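Local coordinates for putative cell surface protein (Streptococcus pyogenes, PDB 4OFQ), which probably mediates bacterial adhesion as a cell-surface adhesin of the antigen I/II family, represented here by its calcium-binding C-terminal beta-sandwich region, at residues Y66-K71 against L153-K158; L103-L108 against G125-W130; K18-V21 against S27-G30. All blocks are in the same frame, centred on the assembly; numbering follows the deposited sequence.

Interaction 1 of 3, residues Y66-K71 against L153-K158. With CA (calcium ion), chain C.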
loop_
_atom_site.group_PDB
_atom_site.type_symbol
_atom_site.label_atom_id
_atom_site.label_comp_id
_atom_site.label_asym_id
_atom_site.label_seq_id
_atom_site.Cartn_x
_atom_site.Cartn_y
_atom_site.Cartn_z
ATOM N N TYR A 66 -18.643 -18.073 -1.143
ATOM C CA TYR A 66 -17.230 -17.691 -1.131
ATOM C C TYR A 66 -17.093 -16.497 -0.202
ATOM O O TYR A 66 -17.929 -15.601 -0.232
ATOM C CB TYR A 66 -16.746 -17.333 -2.542
ATOM C CG TYR A 66 -15.231 -17.394 -2.681
ATOM C CD1 TYR A 66 -14.568 -18.614 -2.641
ATOM C CD2 TYR A 66 -14.466 -16.235 -2.838
ATOM C CE1 TYR A 66 -13.179 -18.690 -2.754
ATOM C CE2 TYR A 66 -13.067 -16.298 -2.958
ATOM C CZ TYR A 66 -12.435 -17.533 -2.918
ATOM O OH TYR A 66 -11.059 -17.643 -3.037
ATOM N N VAL A 67 -16.044 -16.481 0.616
ATOM C CA VAL A 67 -15.879 -15.433 1.624
ATOM C C VAL A 67 -14.533 -14.766 1.434
ATOM O O VAL A 67 -13.532 -15.443 1.215
ATOM C CB VAL A 67 -15.953 -16.013 3.079
ATOM C CG1 VAL A 67 -15.454 -15.006 4.114
ATOM C CG2 VAL A 67 -17.379 -16.431 3.428
ATOM N N ASP A 68 -14.502 -13.440 1.496
ATOM C CA ASP A 68 -13.228 -12.767 1.556
ATOM C C ASP A 68 -13.145 -12.083 2.897
ATOM O O ASP A 68 -13.885 -11.141 3.169
ATOM C CB ASP A 68 -13.048 -11.747 0.438
ATOM C CG ASP A 68 -11.657 -11.124 0.459
ATOM O OD1 ASP A 68 -11.349 -10.407 1.432
ATOM O OD2 ASP A 68 -10.883 -11.367 -0.486
ATOM N N ASP A 69 -12.238 -12.577 3.731
ATOM C CA ASP A 69 -12.018 -12.064 5.069
ATOM C C ASP A 69 -10.790 -11.156 5.043
ATOM O O ASP A 69 -9.644 -11.619 5.123
ATOM C CB ASP A 69 -11.812 -13.246 6.036
ATOM C CG ASP A 69 -11.614 -12.814 7.474
ATOM O OD1 ASP A 69 -11.432 -11.608 7.732
ATOM O OD2 ASP A 69 -11.622 -13.699 8.362
ATOM N N TYR A 70 -11.035 -9.860 4.920
ATOM C CA TYR A 70 -9.959 -8.874 4.933
ATOM C C TYR A 70 -9.745 -8.419 6.366
ATOM O O TYR A 70 -10.682 -8.451 7.171
ATOM C CB TYR A 70 -10.313 -7.674 4.049
ATOM C CG TYR A 70 -11.600 -6.962 4.455
ATOM C CD1 TYR A 70 -12.833 -7.354 3.936
ATOM C CD2 TYR A 70 -11.580 -5.899 5.350
ATOM C CE1 TYR A 70 -14.013 -6.715 4.313
ATOM C CE2 TYR A 70 -12.752 -5.248 5.726
ATOM C CZ TYR A 70 -13.963 -5.659 5.197
ATOM O OH TYR A 70 -15.121 -4.997 5.566
ATOM N N LYS A 71 -8.519 -8.009 6.695
ATOM C CA LYS A 71 -8.252 -7.466 8.031
ATOM C C LYS A 71 -8.918 -6.097 8.154
ATOM O O LYS A 71 -8.464 -5.111 7.553
ATOM C CB LYS A 71 -6.754 -7.337 8.270
ATOM C CG LYS A 71 -6.403 -6.752 9.623
ATOM C CD LYS A 71 -4.920 -6.917 9.891
ATOM C CE LYS A 71 -4.482 -6.143 11.126
ATOM N NZ LYS A 71 -3.006 -6.322 11.347
ATOM N N LEU A 153 -10.377 -8.399 -7.151
ATOM C CA LEU A 153 -10.906 -7.480 -6.146
ATOM C C LEU A 153 -9.861 -6.435 -5.786
ATOM O O LEU A 153 -8.710 -6.793 -5.570
ATOM C CB LEU A 153 -11.209 -8.267 -4.863
ATOM C CG LEU A 153 -12.081 -9.516 -5.010
ATOM C CD1 LEU A 153 -12.227 -10.268 -3.670
ATOM C CD2 LEU A 153 -13.445 -9.111 -5.566
ATOM N N SER A 154 -10.247 -5.163 -5.701
ATOM C CA SER A 154 -9.293 -4.127 -5.271
ATOM C C SER A 154 -9.771 -3.417 -4.008
ATOM O O SER A 154 -10.918 -2.962 -3.958
ATOM C CB SER A 154 -9.076 -3.090 -6.383
ATOM O OG SER A 154 -8.490 -3.702 -7.522
ATOM N N PHE A 155 -8.884 -3.285 -3.015
ATOM C CA PHE A 155 -9.190 -2.561 -1.776
ATOM C C PHE A 155 -8.195 -1.412 -1.564
ATOM O O PHE A 155 -7.024 -1.498 -1.981
ATOM C CB PHE A 155 -9.039 -3.468 -0.548
ATOM C CG PHE A 155 -10.048 -4.590 -0.448
ATOM C CD1 PHE A 155 -11.312 -4.369 0.106
ATOM C CD2 PHE A 155 -9.699 -5.882 -0.817
ATOM C CE1 PHE A 155 -12.217 -5.410 0.238
ATOM C CE2 PHE A 155 -10.609 -6.936 -0.689
ATOM C CZ PHE A 155 -11.859 -6.697 -0.151
ATOM N N LYS A 156 -8.651 -0.366 -0.877
ATOM C CA LYS A 156 -7.751 0.639 -0.291
ATOM C C LYS A 156 -7.588 0.391 1.221
ATOM O O LYS A 156 -8.422 -0.273 1.844
ATOM C CB LYS A 156 -8.330 2.038 -0.471
ATOM C CG LYS A 156 -8.859 2.323 -1.864
ATOM C CD LYS A 156 -7.754 2.603 -2.854
ATOM C CE LYS A 156 -8.352 2.931 -4.226
ATOM N NZ LYS A 156 -7.312 3.284 -5.252
ATOM N N LEU A 157 -6.528 0.951 1.802
ATOM C CA LEU A 157 -6.306 0.895 3.253
ATOM C C LEU A 157 -7.083 2.005 3.985
ATOM O O LEU A 157 -7.380 3.052 3.407
ATOM C CB LEU A 157 -4.814 1.070 3.549
ATOM C CG LEU A 157 -3.866 0.040 2.925
ATOM C CD1 LEU A 157 -2.406 0.395 3.200
ATOM C CD2 LEU A 157 -4.200 -1.341 3.471
ATOM N N LYS A 158 -7.393 1.784 5.263
ATOM C CA LYS A 158 -7.975 2.839 6.092
ATOM C C LYS A 158 -6.922 3.911 6.333
ATOM O O LYS A 158 -5.765 3.594 6.591
ATOM C CB LYS A 158 -8.473 2.276 7.427
ATOM C CG LYS A 158 -9.695 1.334 7.300
ATOM C CD LYS A 158 -10.199 0.908 8.683
ATOM C CE LYS A 158 -11.589 0.288 8.576
ATOM N NZ LYS A 158 -12.145 -0.230 9.862
HETATM CA CA CA C . -12.260 -9.597 8.626
HETATM O O HOH W 1 -11.063 -8.445 10.305
#

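Interaction 2 of 3, residues L103-L108 against G125-W130. With CA (calcium ion), chain C.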
loop_
_atom_site.group_PDB
_atom_site.type_symbol
_atom_site.label_atom_id
_atom_site.label_comp_id
_atom_site.label_asym_id
_atom_site.label_seq_id
_atom_site.Cartn_x
_atom_site.Cartn_y
_atom_site.Cartn_z
ATOM N N LEU A 103 -20.846 -6.817 8.170
ATOM C CA LEU A 103 -20.052 -5.994 9.081
ATOM C C LEU A 103 -19.939 -6.643 10.460
ATOM O O LEU A 103 -19.039 -6.331 11.242
ATOM C CB LEU A 103 -20.620 -4.571 9.178
ATOM C CG LEU A 103 -20.637 -3.795 7.851
ATOM C CD1 LEU A 103 -21.221 -2.389 8.034
ATOM C CD2 LEU A 103 -19.231 -3.734 7.219
ATOM N N SER A 104 -20.861 -7.553 10.740
ATOM C CA SER A 104 -20.908 -8.265 12.010
ATOM C C SER A 104 -21.831 -9.464 11.837
ATOM O O SER A 104 -22.818 -9.391 11.113
ATOM C CB SER A 104 -21.434 -7.358 13.121
ATOM O OG SER A 104 -21.790 -8.113 14.276
ATOM N N GLN A 105 -21.521 -10.578 12.491
ATOM C CA GLN A 105 -22.389 -11.735 12.359
ATOM C C GLN A 105 -23.548 -11.718 13.346
ATOM O O GLN A 105 -24.389 -12.609 13.306
ATOM C CB GLN A 105 -21.609 -13.049 12.502
ATOM C CG GLN A 105 -20.577 -13.257 11.422
ATOM C CD GLN A 105 -20.141 -14.700 11.331
ATOM O OE1 GLN A 105 -20.967 -15.589 11.155
ATOM N NE2 GLN A 105 -18.840 -14.941 11.450
ATOM N N ASP A 106 -23.601 -10.710 14.215
ATOM C CA ASP A 106 -24.573 -10.710 15.317
ATOM C C ASP A 106 -26.005 -10.984 14.864
ATOM O O ASP A 106 -26.703 -11.832 15.438
ATOM C CB ASP A 106 -24.506 -9.399 16.110
ATOM C CG ASP A 106 -23.222 -9.277 16.937
ATOM O OD1 ASP A 106 -22.310 -10.113 16.755
ATOM O OD2 ASP A 106 -23.122 -8.345 17.767
ATOM N N THR A 107 -26.439 -10.265 13.832
ATOM C CA THR A 107 -27.784 -10.449 13.306
ATOM C C THR A 107 -27.767 -10.783 11.814
ATOM O O THR A 107 -28.738 -10.530 11.097
ATOM C CB THR A 107 -28.723 -9.239 13.610
ATOM O OG1 THR A 107 -28.102 -8.010 13.210
ATOM C CG2 THR A 107 -29.034 -9.170 15.094
ATOM N N LEU A 108 -26.656 -11.356 11.359
ATOM C CA LEU A 108 -26.552 -11.873 9.994
ATOM C C LEU A 108 -27.704 -12.833 9.717
ATOM O O LEU A 108 -28.101 -13.589 10.606
ATOM C CB LEU A 108 -25.212 -12.606 9.801
ATOM C CG LEU A 108 -25.059 -13.490 8.547
ATOM C CD1 LEU A 108 -25.086 -12.641 7.271
ATOM C CD2 LEU A 108 -23.778 -14.326 8.610
ATOM N N GLY A 125 -14.313 -10.680 12.278
ATOM C CA GLY A 125 -14.710 -9.297 12.021
ATOM C C GLY A 125 -15.512 -9.144 10.740
ATOM O O GLY A 125 -16.336 -10.011 10.418
ATOM N N GLU A 126 -15.274 -8.058 10.007
ATOM C CA GLU A 126 -15.996 -7.813 8.762
ATOM C C GLU A 126 -15.519 -8.741 7.659
ATOM O O GLU A 126 -14.351 -9.117 7.612
ATOM C CB GLU A 126 -15.821 -6.364 8.298
ATOM C CG GLU A 126 -16.154 -5.320 9.348
ATOM C CD GLU A 126 -15.844 -3.910 8.899
ATOM O OE1 GLU A 126 -15.251 -3.726 7.799
ATOM O OE2 GLU A 126 -16.179 -2.978 9.659
ATOM N N PHE A 127 -16.426 -9.103 6.759
ATOM C CA PHE A 127 -16.041 -9.865 5.588
ATOM C C PHE A 127 -17.057 -9.641 4.475
ATOM O O PHE A 127 -18.139 -9.102 4.717
ATOM C CB PHE A 127 -15.900 -11.359 5.936
ATOM C CG PHE A 127 -17.153 -11.990 6.478
ATOM C CD1 PHE A 127 -17.459 -11.904 7.830
ATOM C CD2 PHE A 127 -18.003 -12.723 5.642
ATOM C CE1 PHE A 127 -18.621 -12.522 8.341
ATOM C CE2 PHE A 127 -19.161 -13.347 6.147
ATOM C CZ PHE A 127 -19.459 -13.238 7.491
ATOM N N TYR A 128 -16.683 -9.994 3.249
ATOM C CA TYR A 128 -17.653 -10.091 2.172
ATOM C C TYR A 128 -17.952 -11.547 1.925
ATOM O O TYR A 128 -17.068 -12.400 2.046
ATOM C CB TYR A 128 -17.099 -9.536 0.874
ATOM C CG TYR A 128 -17.174 -8.044 0.761
ATOM C CD1 TYR A 128 -16.111 -7.250 1.172
ATOM C CD2 TYR A 128 -18.313 -7.427 0.243
ATOM C CE1 TYR A 128 -16.176 -5.859 1.057
ATOM C CE2 TYR A 128 -18.385 -6.046 0.127
ATOM C CZ TYR A 128 -17.312 -5.279 0.538
ATOM O OH TYR A 128 -17.366 -3.915 0.435
ATOM N N MET A 129 -19.202 -11.834 1.582
ATOM C CA MET A 129 -19.548 -13.171 1.135
ATOM C C MET A 129 -20.308 -13.096 -0.182
ATOM O O MET A 129 -21.039 -12.133 -0.422
ATOM C CB MET A 129 -20.298 -13.968 2.221
ATOM C CG MET A 129 -21.652 -13.425 2.644
ATOM S SD MET A 129 -22.299 -14.252 4.128
ATOM C CE MET A 129 -22.216 -15.983 3.665
ATOM N N TRP A 130 -20.081 -14.081 -1.052
ATOM C CA TRP A 130 -20.833 -14.202 -2.301
ATOM C C TRP A 130 -21.613 -15.517 -2.244
ATOM O O TRP A 130 -21.038 -16.580 -1.964
ATOM C CB TRP A 130 -19.889 -14.196 -3.506
ATOM C CG TRP A 130 -19.323 -12.862 -3.815
ATOM C CD1 TRP A 130 -19.818 -11.953 -4.699
ATOM C CD2 TRP A 130 -18.160 -12.259 -3.225
ATOM N NE1 TRP A 130 -19.022 -10.829 -4.712
ATOM C CE2 TRP A 130 -18.000 -10.992 -3.817
ATOM C CE3 TRP A 130 -17.229 -12.677 -2.266
ATOM C CZ2 TRP A 130 -16.954 -10.123 -3.471
ATOM C CZ3 TRP A 130 -16.184 -11.805 -1.926
ATOM C CH2 TRP A 130 -16.059 -10.555 -2.535
HETATM CA CA CA C . -12.260 -9.597 8.626
HETATM O O HOH W 2 -17.688 -3.730 11.805
HETATM O O HOH W 3 -16.994 -12.468 11.603
HETATM O O HOH W 1 -11.063 -8.445 10.305
#

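Interaction 3 of 3, residues K18-V21 against S27-G30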
loop_
_atom_site.group_PDB
_atom_site.type_symbol
_atom_site.label_atom_id
_atom_site.label_comp_id
_atom_site.label_asym_id
_atom_site.label_seq_id
_atom_site.Cartn_x
_atom_site.Cartn_y
_atom_site.Cartn_z
ATOM N N LYS A 18 -5.788 -17.218 -2.627
ATOM C CA LYS A 18 -5.745 -15.827 -3.047
ATOM C C LYS A 18 -4.284 -15.393 -3.209
ATOM O O LYS A 18 -3.384 -15.949 -2.567
ATOM C CB LYS A 18 -6.484 -14.922 -2.058
ATOM C CG LYS A 18 -6.615 -13.466 -2.536
ATOM C CD LYS A 18 -7.602 -12.666 -1.683
ATOM C CE LYS A 18 -7.068 -12.346 -0.276
ATOM N NZ LYS A 18 -8.039 -11.457 0.453
ATOM N N THR A 19 -4.055 -14.443 -4.114
ATOM C CA THR A 19 -2.756 -13.797 -4.234
ATOM C C THR A 19 -2.983 -12.293 -4.402
ATOM O O THR A 19 -4.104 -11.856 -4.631
ATOM C CB THR A 19 -1.949 -14.360 -5.408
ATOM O OG1 THR A 19 -0.609 -13.848 -5.356
ATOM C CG2 THR A 19 -2.602 -13.979 -6.719
ATOM N N ILE A 20 -1.929 -11.504 -4.231
ATOM C CA ILE A 20 -2.004 -10.075 -4.471
ATOM C C ILE A 20 -0.975 -9.794 -5.563
ATOM O O ILE A 20 0.115 -10.375 -5.562
ATOM C CB ILE A 20 -1.702 -9.258 -3.178
ATOM C CG1 ILE A 20 -1.729 -7.752 -3.463
ATOM C CG2 ILE A 20 -0.347 -9.668 -2.558
ATOM C CD1 ILE A 20 -1.571 -6.908 -2.216
ATOM N N VAL A 21 -1.317 -8.919 -6.506
ATOM C CA VAL A 21 -0.483 -8.742 -7.693
ATOM C C VAL A 21 -0.123 -7.278 -7.931
ATOM O O VAL A 21 -0.883 -6.374 -7.570
ATOM C CB VAL A 21 -1.168 -9.306 -8.951
ATOM C CG1 VAL A 21 -1.380 -10.815 -8.812
ATOM C CG2 VAL A 21 -2.496 -8.601 -9.192
ATOM N N SER A 27 3.102 -11.629 -8.488
ATOM C CA SER A 27 2.710 -11.766 -7.080
ATOM C C SER A 27 3.585 -10.929 -6.145
ATOM O O SER A 27 4.809 -10.931 -6.255
ATOM C CB SER A 27 2.737 -13.234 -6.645
ATOM O OG SER A 27 2.613 -13.334 -5.239
ATOM N N ILE A 28 2.945 -10.191 -5.241
ATOM C CA ILE A 28 3.658 -9.423 -4.234
ATOM C C ILE A 28 3.232 -9.820 -2.824
ATOM O O ILE A 28 3.337 -9.035 -1.891
ATOM C CB ILE A 28 3.514 -7.904 -4.457
ATOM C CG1 ILE A 28 2.048 -7.512 -4.636
ATOM C CG2 ILE A 28 4.315 -7.480 -5.701
ATOM C CD1 ILE A 28 1.842 -5.984 -4.683
ATOM N N ASP A 29 2.764 -11.057 -2.687
ATOM C CA ASP A 29 2.501 -11.643 -1.384
ATOM C C ASP A 29 3.786 -11.526 -0.565
ATOM O O ASP A 29 4.873 -11.869 -1.048
ATOM C CB ASP A 29 2.114 -13.116 -1.548
ATOM C CG ASP A 29 1.450 -13.706 -0.306
ATOM O OD1 ASP A 29 1.366 -13.026 0.743
ATOM O OD2 ASP A 29 1.014 -14.875 -0.380
ATOM N N GLY A 30 3.665 -11.015 0.655
ATOM C CA GLY A 30 4.802 -10.903 1.550
ATOM C C GLY A 30 5.594 -9.611 1.409
ATOM O O GLY A 30 6.570 -9.410 2.130
HETATM O O HOH W 4 0.403 -15.722 -2.900
#

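Interaction 1 of 3, residues Y66-K71 against L153-K158
Asp68 reaches toward Leu153 and Phe155 because its CG stands opposite the backbone N (chi1 -176°), while Phe155 carries its CG beside its own N and opposite its carbonyl carbon. The two groups meet between the facing sheets of a beta sandwich. The 66-71 segment lies on strand 64-70 of one sheet, the 153-158 segment on strand 149-157 of the other. Their local axes run nearly the same way, 19° apart, and approach to 11.2 Å, so side chains alone bridge the gap.

Asp68 and Leu153 meet head-on across the gap. OD2 of Asp68 lies 3.6 Å from CD1 of Leu153. The other oxygen, OD1, reaches the far end of Phe155, 4.1 Å from CZ. Carboxylate and ring pass alongside, pointing opposite ways, and the oxygen lies obliquely to the ring. A buried carboxylate among apolar groups needs a polar partner: OD2 is hydrogen-bonded to Lys18 NZ, which is covalently linked to Asn168 CG. This intramolecular Lys-Asn isopeptide bond ties strand 17-20 of one sheet to strand 164-174 of the other, so it spans the sandwich. In other isopeptide domains a neighbouring acidic residue assists bond formation, and the position of Asp68 is consistent with that role.

The rings of Tyr70 and Phe155 pack obliquely, with planes 39° apart and centroids separated by 5.5 Å. Their closest atoms are Tyr70 CD1 and Phe155 CE1, at 4.2 Å. Ile75 touches both rings, and Tyr70 OH is hydrogen-bonded to His101 NE2.

Asp69 turns away from this core and binds the calcium ion through OD1. Tyr70 serves both sides, its ring the core and its backbone O the metal. Val124 O and Glu126 O join them. Asp69 OD1, Tyr70 O and water 1 each lie 2.4 Å from the calcium.

Interaction 2 of 3, residues L103-L108 against G125-W130
Leu103 and Glu126 bring their CA atoms to 4.5 Å just as the backbone leaves strand 97-102, and residues 105-108 then fold into a type I turn. The turn's closing bond, Leu108 N to Gln105 O, is weak. Overlapping its start, Asp106 N donates to Ser104 OG at 3.2 Å, an ST turn.

Leu103 and Glu126 form the first side-chain contact. CD2 of Leu103 rests 3.8 Å from the carboxylate carbon CD of Glu126, while CG of Glu126 packs against the carbonyl O of Leu103 at 3.6 Å. The extended chain of Glu126 carries its carboxylate to water 2. That water donates to Glu126 OE2 at 2.7 Å and also to Leu103 O, so it ties the two residues together. OE1 is probably hydrogen-bonded to Tyr70 OH. The backbone O of Glu126 joins Asp69 OD1, Tyr70 O and Val124 O on the calcium ion.

Gln105 meets Phe127 at nearly a right angle. Its CG lies in the ring plane at the edge, 3.7 Å from CE1 of Phe127. The amide plane stands 78° from the ring. NE2 of Gln105 donates to water 3, which also lies 2.8 Å from Gly125 O and may donate to it, though it has other acceptors in reach. Phe127 reaches this spot with its CG between its own backbone N and carbonyl carbon (chi1 59°).

The loop 103-108 thus packs on the edge of the sandwich's mixed sheet, beside the calcium site, and leads from the outermost strand 97-102 into helix 110-119. Ile116 of that helix covers Gln105, Phe127 and Met129, and strands 97-102 and 64-70 flank strand 127-132 on its two sides.

Interaction 3 of 3, residues K18-V21 against S27-G30
Val21 and Ser27 form a single beta bridge, their CA atoms 4.4 Å apart, which closes a short loop in the beta-sandwich domain. The loop leads from strand 17-20, in one sheet, to strand 32-33, in the other.

The backbone supplies the firm bond. Ile28 N donates to Ile20 O at 2.9 Å with an N-H...O angle of 168°. The same oxygen also receives a CA-H...O contact from Ser27 CA at 3.3 Å.

Apolar packing follows beside it. Ile20 and Ile28 cross with CG2 of Ile20 3.8 Å from CG1 of Ile28. That methyl also lies 3.4 Å from the backbone N of Asp29. Leu39, Tyr41 and Val184 continue the packing round Ile20 toward the neighbouring strands.

The polar contacts are slighter and lie nearer the surface. Ser27 OG, placed opposite its backbone N, comes to Thr19 OG1 in a weak, unsettled bond. Asp29 N makes a weak bond back to Ser27 OG. OD1 of Asp29 accepts from Val185 N on strand 177-188. Its other oxygen, OD2, accepts from water 4 at 2.7 Å, and that water also reaches Thr19 OG1 at 3.3 Å.

Interaction 1 is the buried one: it joins the two sheets through side chains only. Interactions 2 and 3 are partly buried and fasten loops to strands. Interactions 1 and 2 share the sheet in which strands 64-70 and 127-132 are neighbours, and both supply ligands to one calcium ion. Tyr70 OH and Glu126 OE1, 2.6 Å apart, are probably hydrogen-bonded between them. Interaction 3 lies apart from interaction 2 but connects to interaction 1 through the Lys18 cross-link. The chemistry changes accordingly: aromatic and carboxylate packing inside, water bridges in interaction 2, and in interaction 3 a backbone bond backed by weak hydroxyl contacts and one water.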